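Local coordinates for protein Myo-inositol 2-dehydrogenase (PDB 3CEA) that probably catalyses the NAD-dependent oxidation of myo-inositol at its 2-position, the nicotinamide-adenine-dinucleotide being bound by a Rossmann-type domain, at residues I212-P215 against Q216-D219. Numbering follows the deposited sequence.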
ATOM      1  N   ILE A 212      11.978  21.320 -18.518  1.00 46.69           N
ATOM      2  CA  ILE A 212      11.364  20.403 -19.478  1.00 47.37           C
ATOM      3  C   ILE A 212       9.838  20.363 -19.323  1.00 47.96           C
ATOM      4  O   ILE A 212       9.107  20.477 -20.309  1.00 48.11           O
ATOM      5  CB  ILE A 212      11.980  18.978 -19.387  1.00 47.40           C
ATOM      6  CG1 ILE A 212      13.441  19.002 -19.858  1.00 47.11           C
ATOM      7  CG2 ILE A 212      11.170  17.970 -20.209  1.00 47.81           C
ATOM      8  CD1 ILE A 212      14.223  17.729 -19.567  1.00 47.24           C
ATOM      9  N   ALA A 213       9.372  20.225 -18.082  1.00 48.34           N
ATOM     10  CA  ALA A 213       7.941  20.159 -17.775  1.00 48.99           C
ATOM     11  C   ALA A 213       7.181  21.468 -18.032  1.00 49.74           C
ATOM     12  O   ALA A 213       5.981  21.441 -18.315  1.00 49.71           O
ATOM     13  CB  ALA A 213       7.732  19.696 -16.342  1.00 48.54           C
ATOM     14  N   ALA A 214       7.878  22.600 -17.922  1.00 50.51           N
ATOM     15  CA  ALA A 214       7.284  23.922 -18.143  1.00 51.25           C
ATOM     16  C   ALA A 214       8.327  24.953 -18.597  1.00 51.95           C
ATOM     17  O   ALA A 214       8.920  25.644 -17.762  1.00 52.35           O
ATOM     18  CB  ALA A 214       6.562  24.404 -16.884  1.00 51.30           C
ATOM     19  N   PRO A 215       8.547  25.069 -19.923  1.00 52.41           N
ATOM     20  CA  PRO A 215       9.579  25.963 -20.460  1.00 52.69           C
ATOM     21  C   PRO A 215       9.234  27.449 -20.329  1.00 53.17           C
ATOM     22  O   PRO A 215      10.125  28.299 -20.424  1.00 53.17           O
ATOM     23  CB  PRO A 215       9.660  25.568 -21.943  1.00 52.64           C
ATOM     24  CG  PRO A 215       8.864  24.295 -22.074  1.00 52.74           C
ATOM     25  CD  PRO A 215       7.836  24.360 -20.999  1.00 52.41           C
ATOM     26  N   GLN A 216       7.954  27.750 -20.107  1.00 53.53           N
ATOM     27  CA  GLN A 216       7.481  29.131 -19.983  1.00 53.69           C
ATOM     28  C   GLN A 216       7.930  29.788 -18.676  1.00 53.94           C
ATOM     29  O   GLN A 216       7.847  31.008 -18.531  1.00 54.16           O
ATOM     30  CB  GLN A 216       5.953  29.209 -20.133  1.00 53.66           C
ATOM     31  CG  GLN A 216       5.147  28.698 -18.927  1.00 53.17           C
ATOM     32  CD  GLN A 216       4.860  27.199 -18.967  1.00 52.53           C
ATOM     33  OE1 GLN A 216       5.508  26.438 -19.691  1.00 51.40           O
ATOM     34  NE2 GLN A 216       3.879  26.771 -18.180  1.00 52.17           N
ATOM     35  N   LEU A 217       8.401  28.977 -17.729  1.00 54.07           N
ATOM     36  CA  LEU A 217       8.878  29.488 -16.444  1.00 54.13           C
ATOM     37  C   LEU A 217      10.198  30.241 -16.578  1.00 54.30           C
ATOM     38  O   LEU A 217      10.531  31.073 -15.732  1.00 54.38           O
ATOM     39  CB  LEU A 217       8.997  28.361 -15.415  1.00 53.89           C
ATOM     40  CG  LEU A 217       7.691  27.840 -14.804  1.00 54.11           C
ATOM     41  CD1 LEU A 217       7.949  26.581 -13.980  1.00 53.12           C
ATOM     42  CD2 LEU A 217       6.994  28.903 -13.955  1.00 53.06           C
ATOM     43  N   ALA A 218      10.936  29.951 -17.649  1.00 54.45           N
ATOM     44  CA  ALA A 218      12.175  30.659 -17.972  1.00 54.62           C
ATOM     45  C   ALA A 218      11.925  32.144 -18.235  1.00 54.72           C
ATOM     46  O   ALA A 218      12.785  32.985 -17.957  1.00 54.66           O
ATOM     47  CB  ALA A 218      12.855  30.015 -19.171  1.00 54.54           C
ATOM     48  N   ASP A 219      10.738  32.452 -18.760  1.00 54.76           N
ATOM     49  CA  ASP A 219      10.345  33.820 -19.102  1.00 54.86           C
ATOM     50  C   ASP A 219      10.238  34.724 -17.874  1.00 54.46           C
ATOM     51  O   ASP A 219      10.329  35.948 -17.993  1.00 54.60           O
ATOM     52  CB  ASP A 219       9.031  33.826 -19.894  1.00 55.11           C
ATOM     53  CG  ASP A 219       9.107  32.997 -21.177  1.00 56.98           C
ATOM     54  OD1 ASP A 219      10.190  32.445 -21.483  1.00 57.40           O
ATOM     55  OD2 ASP A 219       8.077  32.899 -21.883  1.00 57.83           O
TER
HETATM   56  O   HOH W   1       3.395  23.610 -18.688  1.00 44.60           O
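A 3-10 turn in the loop between strands 202-210 and 225-232 brings Ala214 and Pro215 against Gln216, Leu217 and Ala218. Three backbone amides in a row bond to the carbonyl three residues back: Leu217 N reaches Ala214 O at 3.4 Å and Ala218 N reaches Pro215 O at 3.3 Å, both weak, and Asp219 N continues the series to Gln216 O. On the buried side, CD1 of Leu217 meets CB of Ala214 at 3.9 Å, and Met167 and Phe170 of helix 167-176 also touch the leucine. An alanine in place of Leu217 would probably leave Ala214 CB without this apolar neighbour and open a gap toward that helix. The Gln216 chain folds back over the start of the turn: CG lies between the backbone N and carbonyl carbon (chi1 74°) and the chain bends at chi2 (-88°), bringing OE1 to 3.4 Å from Pro215 CD and 3.6 Å from Ala214 CB. Its NE2 donates to a water at 3.2 Å, which in turn gives a weak bond to Ala213 O. Successive i+3 to i amide-carbonyl bonds are characteristic of a short 3-10 helix, here within a loop of the C-terminal GFO/IDH/MocA domain.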